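Side-chain contacts in putative pyridoxal phosphate-dependent transferase (Clostridium difficile, PDB 4DQ6), which binds pyridoxal-5'-phosphate and has the fold of the class I and II aminotransferase family, with two chains in its assembly: residues W92-P97 against D263-I268; N160-V165 against H196-I201; K308-N313 against L317-P322. One frame throughout, in Å; residues are numbered along the deposited sequence.

Followed from the N terminus, strand 93-96 is the first part to be engaged. Interaction 1 closes a loop of 165 residues by bringing helix 255-267 back against this outermost strand of the seven-stranded sheet. Interaction 2 is nested inside that loop: residues 160-165 meet 196-201 across a 30-residue excursion containing helix 183-195, where two parallel strands of the same sheet begin. The centres of these two contacts lie about 25 Å apart. Interaction 3 follows in series, closing only a three-residue connection between helix 289-313 and strand 318-319 of the four-stranded antiparallel sheet. Its centre is about 42 Å from that of interaction 1, on the opposite side of the chain's centre.

Interaction 1 of 3, residues W92-P97 against D263-I268; sequences WLIYSP and DAFTRI
Phe265 of helix 255-267 packs its ring against Ile94 and Ser96 on strand 93-96, the outermost strand of the mixed seven-stranded sheet that forms the core of the large domain in this fold-type I PLP-dependent family. The axes of strand 93-96 and helix segment 263-267 come within 10.3 Å and their directions differ by 28°, so helix and strand run nearly alongside, and the Phe265 ring fills the distance between them. Phe265 accounts for 78 of the 144 Å² buried. Its CB points toward the strand, and a chi1 of -80° sets CG anti to the carbonyl carbon, carrying the far rim of the ring to the strand backbone. Ile94 approaches one ortho position obliquely: Ile94 CG2, the branch anti to its own backbone N, lies 3.7 Å from Phe265 CD2. Tyr95 contributes its carbonyl instead of its ring, with Tyr95 O 3.8 Å above the plane of the Phe265 ring and displaced toward the rim. Leu105 of helix 99-110 also packs on Phe265, which places the ring between strand and helices. Ser96 OG hydrogen-bonds Gly98 O, and Gly98 belongs to the PLP pocket; the Ser96 side chain is about 7 Å from a bound PLP. At the para position of the ring, Phe265 CZ touches Ser96 through both side-chain atoms, 3.5 Å from Ser96 CB and 3.3 Å from Ser96 OG.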
loop_
_atom_site.group_PDB
_atom_site.type_symbol
_atom_site.label_atom_id
_atom_site.label_comp_id
_atom_site.label_asym_id
_atom_site.label_seq_id
_atom_site.Cartn_x
_atom_site.Cartn_y
_atom_site.Cartn_z
ATOM N N TRP A 92 18.179 10.183 0.672
ATOM C CA TRP A 92 18.356 8.786 0.352
ATOM C C TRP A 92 17.143 7.933 0.574
ATOM O O TRP A 92 17.158 6.731 0.181
ATOM C CB TRP A 92 19.470 8.205 1.141
ATOM C CG TRP A 92 20.816 8.848 0.958
ATOM C CD1 TRP A 92 21.191 9.746 -0.008
ATOM C CD2 TRP A 92 22.008 8.592 1.758
ATOM N NE1 TRP A 92 22.522 10.067 0.118
ATOM C CE2 TRP A 92 23.071 9.404 1.166
ATOM C CE3 TRP A 92 22.312 7.755 2.827
ATOM C CZ2 TRP A 92 24.385 9.401 1.701
ATOM C CZ3 TRP A 92 23.630 7.763 3.335
ATOM C CH2 TRP A 92 24.621 8.567 2.787
ATOM N N LEU A 93 16.055 8.463 1.175
ATOM C CA LEU A 93 14.960 7.643 1.634
ATOM C C LEU A 93 13.841 7.548 0.635
ATOM O O LEU A 93 13.385 8.562 0.130
ATOM C CB LEU A 93 14.397 8.216 2.940
ATOM C CG LEU A 93 15.274 8.105 4.173
ATOM C CD1 LEU A 93 14.873 9.025 5.331
ATOM C CD2 LEU A 93 15.359 6.643 4.585
ATOM N N ILE A 94 13.388 6.300 0.402
ATOM C CA ILE A 94 12.165 6.028 -0.353
ATOM C C ILE A 94 11.144 5.300 0.535
ATOM O O ILE A 94 11.489 4.330 1.220
ATOM C CB ILE A 94 12.430 5.207 -1.647
ATOM C CG1 ILE A 94 13.271 6.097 -2.534
ATOM C CG2 ILE A 94 11.131 4.750 -2.315
ATOM C CD1 ILE A 94 13.566 5.424 -3.868
ATOM N N TYR A 95 9.890 5.793 0.520
ATOM C CA TYR A 95 8.762 5.132 1.199
ATOM C C TYR A 95 8.414 3.825 0.493
ATOM O O TYR A 95 8.322 3.799 -0.743
ATOM C CB TYR A 95 7.534 6.039 1.120
ATOM C CG TYR A 95 6.234 5.328 1.414
ATOM C CD1 TYR A 95 5.854 5.014 2.750
ATOM C CD2 TYR A 95 5.382 4.924 0.401
ATOM C CE1 TYR A 95 4.710 4.291 3.016
ATOM C CE2 TYR A 95 4.236 4.184 0.676
ATOM C CZ TYR A 95 3.895 3.881 1.968
ATOM O OH TYR A 95 2.717 3.162 2.224
ATOM N N SER A 96 8.059 2.793 1.251
ATOM C CA SER A 96 7.451 1.593 0.713
ATOM C C SER A 96 6.390 1.114 1.716
ATOM O O SER A 96 6.628 1.247 2.939
ATOM C CB SER A 96 8.502 0.543 0.478
ATOM O OG SER A 96 7.933 -0.678 -0.019
ATOM N N PRO A 97 5.295 0.527 1.221
ATOM C CA PRO A 97 4.315 -0.003 2.224
ATOM C C PRO A 97 4.890 -1.163 3.018
ATOM O O PRO A 97 4.354 -1.556 4.034
ATOM C CB PRO A 97 3.114 -0.384 1.386
ATOM C CG PRO A 97 3.636 -0.509 0.045
ATOM C CD PRO A 97 4.772 0.442 -0.144
ATOM N N ASP A 263 11.466 5.209 -9.790
ATOM C CA ASP A 263 10.717 5.052 -10.995
ATOM C C ASP A 263 9.863 3.763 -10.993
ATOM O O ASP A 263 8.795 3.747 -11.590
ATOM C CB ASP A 263 11.704 4.984 -12.157
ATOM C CG ASP A 263 12.273 6.339 -12.508
ATOM O OD1 ASP A 263 11.844 7.397 -11.960
ATOM O OD2 ASP A 263 13.189 6.351 -13.357
ATOM N N ALA A 264 10.339 2.699 -10.315
ATOM C CA ALA A 264 9.516 1.475 -10.132
ATOM C C ALA A 264 8.291 1.756 -9.310
ATOM O O ALA A 264 7.180 1.323 -9.652
ATOM C CB ALA A 264 10.334 0.348 -9.524
ATOM N N PHE A 265 8.439 2.525 -8.221
ATOM C CA PHE A 265 7.249 2.921 -7.454
ATOM C C PHE A 265 6.320 3.798 -8.255
ATOM O O PHE A 265 5.093 3.810 -8.010
ATOM C CB PHE A 265 7.631 3.529 -6.102
ATOM C CG PHE A 265 7.961 2.473 -5.038
ATOM C CD1 PHE A 265 6.958 1.588 -4.594
ATOM C CD2 PHE A 265 9.197 2.398 -4.434
ATOM C CE1 PHE A 265 7.244 0.627 -3.634
ATOM C CE2 PHE A 265 9.470 1.457 -3.459
ATOM C CZ PHE A 265 8.472 0.583 -3.041
ATOM N N THR A 266 6.865 4.657 -9.116
ATOM C CA THR A 266 6.032 5.454 -9.982
ATOM C C THR A 266 5.240 4.590 -10.945
ATOM O O THR A 266 4.041 4.787 -11.148
ATOM C CB THR A 266 6.883 6.485 -10.768
ATOM O OG1 THR A 266 7.395 7.451 -9.819
ATOM C CG2 THR A 266 6.021 7.216 -11.848
ATOM N N ARG A 267 5.925 3.596 -11.478
ATOM C CA ARG A 267 5.308 2.642 -12.388
ATOM C C ARG A 267 4.097 1.937 -11.778
ATOM O O ARG A 267 3.071 1.825 -12.470
ATOM C CB ARG A 267 6.363 1.649 -12.910
ATOM C CG ARG A 267 5.742 0.498 -13.646
ATOM C CD ARG A 267 6.764 -0.485 -14.188
ATOM N NE ARG A 267 7.800 -0.956 -13.239
ATOM C CZ ARG A 267 7.705 -1.989 -12.383
ATOM N NH1 ARG A 267 8.758 -2.356 -11.629
ATOM N NH2 ARG A 267 6.581 -2.688 -12.279
ATOM N N ILE A 268 4.201 1.535 -10.504
ATOM C CA ILE A 268 3.049 0.891 -9.814
ATOM C C ILE A 268 2.225 1.894 -9.015
ATOM O O ILE A 268 1.259 1.475 -8.334
ATOM C CB ILE A 268 3.468 -0.335 -8.968
ATOM C CG1 ILE A 268 4.446 -0.012 -7.848
ATOM C CG2 ILE A 268 4.109 -1.420 -9.847
ATOM C CD1 ILE A 268 4.552 -1.081 -6.766
#

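Interaction 2 of 3, residues N160-V165 against H196-I201; sequences NKIKDV and HNVKII
Ile162 packs on His196 with both branches, and the tip of the longer one goes on to Val198; it has the largest buried area of the contact, 70 of 217 Å² in total. Its CB points toward residues 196-201. From there CG2 rises into the position between backbone N and carbonyl carbon, and this methyl sits squarely over the imidazole: Ile162 CG2 is 3.4 Å from the centroid of the His196 ring and only 4° off the normal, a well-centred CH-pi contact. Ile162 CG1 passes the root of the imidazole, 3.9 Å from both His196 CB and His196 CG. At the tip, Ile162 CD1 reaches the methyl Val198 CG2 at 3.9 Å. His196 NE2 hydrogen-bonds Glu159 OE1, which would fix the rotation of the ring. A type II beta turn from Ile162 to Val165, closed by Val165 N to Ile162 O at 2.9 Å, brings Val165 into the same apolar patch, where Val165 CG1 lies 3.9 Å from Val198 CG1. A water 2.7 Å from Val165 O also lies near His196 O, although it cannot serve every acceptor around it at once. Asn197, with positive phi, is the C-prime residue of the Schellman motif ending helix 183-195. The patch thus lies at the start of parallel, adjacent strands 165-171 and 199-203, where the beta-alpha-beta crossover through helix 183-195 returns to the sheet.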
loop_
_atom_site.group_PDB
_atom_site.type_symbol
_atom_site.label_atom_id
_atom_site.label_comp_id
_atom_site.label_asym_id
_atom_site.label_seq_id
_atom_site.Cartn_x
_atom_site.Cartn_y
_atom_site.Cartn_z
ATOM N N ASN A 160 32.213 -20.056 -3.040
ATOM C CA ASN A 160 32.104 -21.173 -3.982
ATOM C C ASN A 160 30.917 -21.019 -4.948
ATOM O O ASN A 160 30.914 -21.544 -6.048
ATOM C CB ASN A 160 31.933 -22.481 -3.217
ATOM C CG ASN A 160 33.262 -23.162 -2.908
ATOM O OD1 ASN A 160 34.313 -22.538 -3.049
ATOM N ND2 ASN A 160 33.219 -24.388 -2.384
ATOM N N LYS A 161 29.892 -20.303 -4.500
ATOM C CA LYS A 161 28.643 -20.156 -5.248
ATOM C C LYS A 161 28.440 -18.755 -5.838
ATOM O O LYS A 161 27.387 -18.506 -6.427
ATOM C CB LYS A 161 27.435 -20.517 -4.361
ATOM C CG LYS A 161 27.374 -21.938 -3.838
ATOM C CD LYS A 161 26.160 -22.164 -2.940
ATOM C CE LYS A 161 26.116 -23.558 -2.364
ATOM N NZ LYS A 161 25.301 -23.662 -1.118
ATOM N N ILE A 162 29.443 -17.873 -5.729
ATOM C CA ILE A 162 29.308 -16.441 -6.069
ATOM C C ILE A 162 29.280 -16.141 -7.568
ATOM O O ILE A 162 28.734 -15.099 -7.977
ATOM C CB ILE A 162 30.436 -15.588 -5.426
ATOM C CG1 ILE A 162 29.976 -14.152 -5.168
ATOM C CG2 ILE A 162 31.676 -15.536 -6.299
ATOM C CD1 ILE A 162 28.904 -13.982 -4.129
ATOM N N LYS A 163 29.864 -17.013 -8.380
ATOM C CA LYS A 163 30.030 -16.632 -9.800
ATOM C C LYS A 163 28.690 -16.256 -10.463
ATOM O O LYS A 163 27.732 -17.072 -10.531
ATOM C CB LYS A 163 30.752 -17.702 -10.628
ATOM C CG LYS A 163 31.055 -17.277 -12.090
ATOM C CD LYS A 163 31.861 -18.279 -12.895
ATOM C CE LYS A 163 31.874 -17.823 -14.341
ATOM N NZ LYS A 163 33.149 -18.133 -15.011
ATOM N N ASP A 164 28.702 -15.062 -11.055
ATOM C CA ASP A 164 27.546 -14.456 -11.764
ATOM C C ASP A 164 26.354 -14.067 -10.873
ATOM O O ASP A 164 25.356 -13.682 -11.413
ATOM C CB ASP A 164 27.045 -15.337 -12.914
ATOM C CG ASP A 164 28.069 -15.477 -14.046
ATOM O OD1 ASP A 164 28.823 -14.496 -14.366
ATOM O OD2 ASP A 164 28.092 -16.587 -14.624
ATOM N N VAL A 165 26.449 -14.178 -9.539
ATOM C CA VAL A 165 25.422 -13.657 -8.670
ATOM C C VAL A 165 25.423 -12.151 -8.843
ATOM O O VAL A 165 26.484 -11.494 -8.866
ATOM C CB VAL A 165 25.742 -14.064 -7.229
ATOM C CG1 VAL A 165 24.851 -13.318 -6.224
ATOM C CG2 VAL A 165 25.509 -15.532 -7.062
ATOM N N HIS A 196 33.324 -9.207 -5.962
ATOM C CA HIS A 196 32.667 -9.901 -7.048
ATOM C C HIS A 196 31.580 -9.083 -7.684
ATOM O O HIS A 196 30.821 -9.590 -8.479
ATOM C CB HIS A 196 32.122 -11.245 -6.602
ATOM C CG HIS A 196 33.199 -12.273 -6.313
ATOM N ND1 HIS A 196 33.866 -12.941 -7.298
ATOM C CD2 HIS A 196 33.741 -12.703 -5.104
ATOM C CE1 HIS A 196 34.757 -13.779 -6.724
ATOM N NE2 HIS A 196 34.663 -13.639 -5.377
ATOM N N ASN A 197 31.549 -7.802 -7.365
ATOM C CA ASN A 197 30.578 -6.851 -7.890
ATOM C C ASN A 197 29.143 -7.292 -7.655
ATOM O O ASN A 197 28.318 -7.234 -8.574
ATOM C CB ASN A 197 30.804 -6.586 -9.380
ATOM C CG ASN A 197 32.186 -6.008 -9.675
ATOM O OD1 ASN A 197 33.045 -6.684 -10.254
ATOM N ND2 ASN A 197 32.403 -4.743 -9.291
ATOM N N VAL A 198 28.859 -7.706 -6.415
ATOM C CA VAL A 198 27.542 -8.212 -6.024
ATOM C C VAL A 198 27.028 -7.118 -5.120
ATOM O O VAL A 198 27.696 -6.748 -4.124
ATOM C CB VAL A 198 27.560 -9.511 -5.204
ATOM C CG1 VAL A 198 26.173 -9.944 -4.729
ATOM C CG2 VAL A 198 28.148 -10.661 -5.995
ATOM N N LYS A 199 25.876 -6.564 -5.487
ATOM C CA LYS A 199 25.221 -5.579 -4.675
ATOM C C LYS A 199 24.488 -6.268 -3.509
ATOM O O LYS A 199 23.937 -7.311 -3.689
ATOM C CB LYS A 199 24.212 -4.775 -5.501
ATOM C CG LYS A 199 23.689 -3.549 -4.758
ATOM C CD LYS A 199 24.534 -2.303 -5.089
ATOM C CE LYS A 199 23.785 -1.005 -4.767
ATOM N NZ LYS A 199 24.480 0.241 -5.266
ATOM N N ILE A 200 24.559 -5.655 -2.355
ATOM C CA ILE A 200 23.844 -6.148 -1.151
ATOM C C ILE A 200 22.569 -5.403 -0.862
ATOM O O ILE A 200 22.584 -4.153 -0.836
ATOM C CB ILE A 200 24.723 -6.103 0.133
ATOM C CG1 ILE A 200 26.032 -6.895 -0.125
ATOM C CG2 ILE A 200 23.921 -6.644 1.357
ATOM C CD1 ILE A 200 26.882 -7.105 1.108
ATOM N N ILE A 201 21.471 -6.157 -0.694
ATOM C CA ILE A 201 20.234 -5.582 -0.181
ATOM C C ILE A 201 20.111 -6.105 1.250
ATOM O O ILE A 201 20.062 -7.281 1.482
ATOM C CB ILE A 201 19.011 -6.014 -0.979
ATOM C CG1 ILE A 201 18.995 -5.428 -2.396
ATOM C CG2 ILE A 201 17.756 -5.541 -0.238
ATOM C CD1 ILE A 201 17.880 -5.999 -3.250
HETATM O O HOH W 1 28.205 -9.951 -10.296
#

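Interaction 3 of 3, residues K308-N313 against L317-P322; sequences KYINEN and LKVRKP
Ile310, in the last turn of helix 289-313, lies opposite Leu317 with their CA atoms 7.0 Å apart, the chain having reversed through only three intervening residues before entering the short, loosely paired strand 318-319. The apolar part of the contact is carried by Ile310, whose two branches divide the work. With chi1 (to CG1) at -69°, CG2 is left anti to the backbone N, and Ile310 CG2 rests 3.7 Å from Leu317 CB, the two side chains crossing at about a right angle. The longer branch ends in Ile310 CD1, which reaches Val319 CG1 at 4.2 Å on an oblique approach. Along the extended chain Leu317 and Val319 both direct CB toward the helix, while Lys318 between them directs its CB away. Beside this apolar strip, at the exposed edge, Asn311 bridges to the strand backbone through water. Its ND2 donates to one water that in turn donates to Val319 O at 2.8 Å. Its OD1 accepts from a second, which accepts from Val319 N at 3.0 Å. A third water, one that has to share its protons among several acceptors, lies within hydrogen-bonding distance of both Asn311 OD1 and Leu317 O. Both ends of the amide are therefore engaged, which would favour one orientation of the group. On the helix itself, Lys308 NZ makes a salt bridge of 2.6 Å with Glu312 OE2, one turn on. Leu328 of the neighbouring strand 327-331 touches both Ile310 and Val319, while Ile390 of helix 376-390 packs on Leu317. A long helix leading through a short connection into the outermost strand of an antiparallel sheet fits the small, C-terminal domain of fold-type I PLP-dependent enzymes.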
loop_
_atom_site.group_PDB
_atom_site.type_symbol
_atom_site.label_atom_id
_atom_site.label_comp_id
_atom_site.label_asym_id
_atom_site.label_seq_id
_atom_site.Cartn_x
_atom_site.Cartn_y
_atom_site.Cartn_z
ATOM N N LYS A 308 14.849 -21.115 30.466
ATOM C CA LYS A 308 14.889 -21.840 31.747
ATOM C C LYS A 308 13.786 -22.916 31.800
ATOM O O LYS A 308 14.043 -24.078 32.154
ATOM C CB LYS A 308 14.776 -20.844 32.890
ATOM C CG LYS A 308 14.756 -21.449 34.296
ATOM C CD LYS A 308 14.697 -20.377 35.376
ATOM C CE LYS A 308 14.025 -20.908 36.639
ATOM N NZ LYS A 308 14.888 -21.950 37.261
ATOM N N TYR A 309 12.570 -22.551 31.376
ATOM C CA TYR A 309 11.463 -23.485 31.361
ATOM C C TYR A 309 11.738 -24.677 30.464
ATOM O O TYR A 309 11.565 -25.812 30.872
ATOM C CB TYR A 309 10.165 -22.811 30.929
ATOM C CG TYR A 309 8.963 -23.635 31.171
ATOM C CD1 TYR A 309 8.549 -24.626 30.295
ATOM C CD2 TYR A 309 8.188 -23.400 32.312
ATOM C CE1 TYR A 309 7.400 -25.405 30.564
ATOM C CE2 TYR A 309 7.078 -24.173 32.577
ATOM C CZ TYR A 309 6.674 -25.137 31.687
ATOM O OH TYR A 309 5.581 -25.918 31.953
ATOM N N ILE A 310 12.257 -24.418 29.255
ATOM C CA ILE A 310 12.549 -25.506 28.304
ATOM C C ILE A 310 13.657 -26.414 28.867
ATOM O O ILE A 310 13.537 -27.653 28.836
ATOM C CB ILE A 310 12.989 -24.986 26.895
ATOM C CG1 ILE A 310 11.817 -24.315 26.154
ATOM C CG2 ILE A 310 13.557 -26.110 26.033
ATOM C CD1 ILE A 310 12.250 -23.361 25.054
ATOM N N ASN A 311 14.706 -25.817 29.413
ATOM C CA ASN A 311 15.831 -26.600 29.918
ATOM C C ASN A 311 15.465 -27.440 31.127
ATOM O O ASN A 311 15.957 -28.550 31.306
ATOM C CB ASN A 311 17.030 -25.681 30.230
ATOM C CG ASN A 311 17.695 -25.097 28.981
ATOM O OD1 ASN A 311 17.548 -25.581 27.839
ATOM N ND2 ASN A 311 18.442 -24.045 29.194
ATOM N N GLU A 312 14.572 -26.933 31.952
ATOM C CA GLU A 312 14.081 -27.658 33.128
ATOM C C GLU A 312 12.987 -28.687 32.799
ATOM O O GLU A 312 12.978 -29.830 33.335
ATOM C CB GLU A 312 13.643 -26.632 34.191
ATOM C CG GLU A 312 14.867 -25.897 34.715
ATOM C CD GLU A 312 14.608 -24.900 35.831
ATOM O OE1 GLU A 312 13.433 -24.723 36.265
ATOM O OE2 GLU A 312 15.635 -24.279 36.244
ATOM N N ASN A 313 12.054 -28.324 31.922
ATOM C CA ASN A 313 10.847 -29.134 31.718
ATOM C C ASN A 313 10.797 -29.898 30.398
ATOM O O ASN A 313 10.083 -30.873 30.289
ATOM C CB ASN A 313 9.605 -28.268 31.877
ATOM C CG ASN A 313 9.539 -27.619 33.238
ATOM O OD1 ASN A 313 9.442 -28.310 34.252
ATOM N ND2 ASN A 313 9.679 -26.322 33.278
ATOM N N LEU A 317 14.629 -30.792 24.069
ATOM C CA LEU A 317 14.677 -29.671 23.155
ATOM C C LEU A 317 15.965 -28.889 23.403
ATOM O O LEU A 317 16.509 -28.863 24.514
ATOM C CB LEU A 317 13.509 -28.706 23.370
ATOM C CG LEU A 317 12.121 -29.364 23.302
ATOM C CD1 LEU A 317 11.043 -28.315 23.382
ATOM C CD2 LEU A 317 11.938 -30.287 22.076
ATOM N N LYS A 318 16.420 -28.229 22.359
ATOM C CA LYS A 318 17.640 -27.428 22.417
ATOM C C LYS A 318 17.358 -26.017 21.866
ATOM O O LYS A 318 16.728 -25.865 20.842
ATOM C CB LYS A 318 18.769 -28.090 21.609
ATOM C CG LYS A 318 19.238 -29.467 22.154
ATOM C CD LYS A 318 19.373 -29.395 23.681
ATOM C CE LYS A 318 20.111 -30.546 24.359
ATOM N NZ LYS A 318 19.173 -31.580 24.855
ATOM N N VAL A 319 17.889 -25.015 22.537
ATOM C CA VAL A 319 17.573 -23.603 22.237
ATOM C C VAL A 319 18.793 -22.776 22.653
ATOM O O VAL A 319 19.370 -23.018 23.702
ATOM C CB VAL A 319 16.284 -23.138 22.927
ATOM C CG1 VAL A 319 16.388 -23.329 24.422
ATOM C CG2 VAL A 319 15.905 -21.714 22.504
ATOM N N ARG A 320 19.224 -21.893 21.753
ATOM C CA ARG A 320 20.251 -20.883 22.000
ATOM C C ARG A 320 19.559 -19.532 22.163
ATOM O O ARG A 320 18.706 -19.202 21.325
ATOM C CB ARG A 320 21.227 -20.816 20.802
ATOM N N LYS A 321 19.929 -18.759 23.167
ATOM C CA LYS A 321 19.303 -17.436 23.399
ATOM C C LYS A 321 19.584 -16.552 22.153
ATOM O O LYS A 321 20.746 -16.426 21.701
ATOM C CB LYS A 321 19.882 -16.783 24.622
ATOM C CG LYS A 321 19.276 -15.472 25.004
ATOM C CD LYS A 321 19.743 -14.986 26.357
ATOM C CE LYS A 321 19.292 -13.578 26.607
ATOM N NZ LYS A 321 19.546 -13.178 28.045
ATOM N N PRO A 322 18.557 -15.951 21.581
ATOM C CA PRO A 322 18.805 -15.053 20.434
ATOM C C PRO A 322 19.507 -13.795 20.855
ATOM O O PRO A 322 19.400 -13.358 21.993
ATOM C CB PRO A 322 17.419 -14.671 19.973
ATOM C CG PRO A 322 16.516 -14.894 21.171
ATOM C CD PRO A 322 17.128 -15.998 21.978
HETATM O O HOH W 2 19.864 -23.173 26.480
HETATM O O HOH W 3 19.115 -25.869 25.167
HETATM O O HOH W 4 16.170 -28.190 27.028
#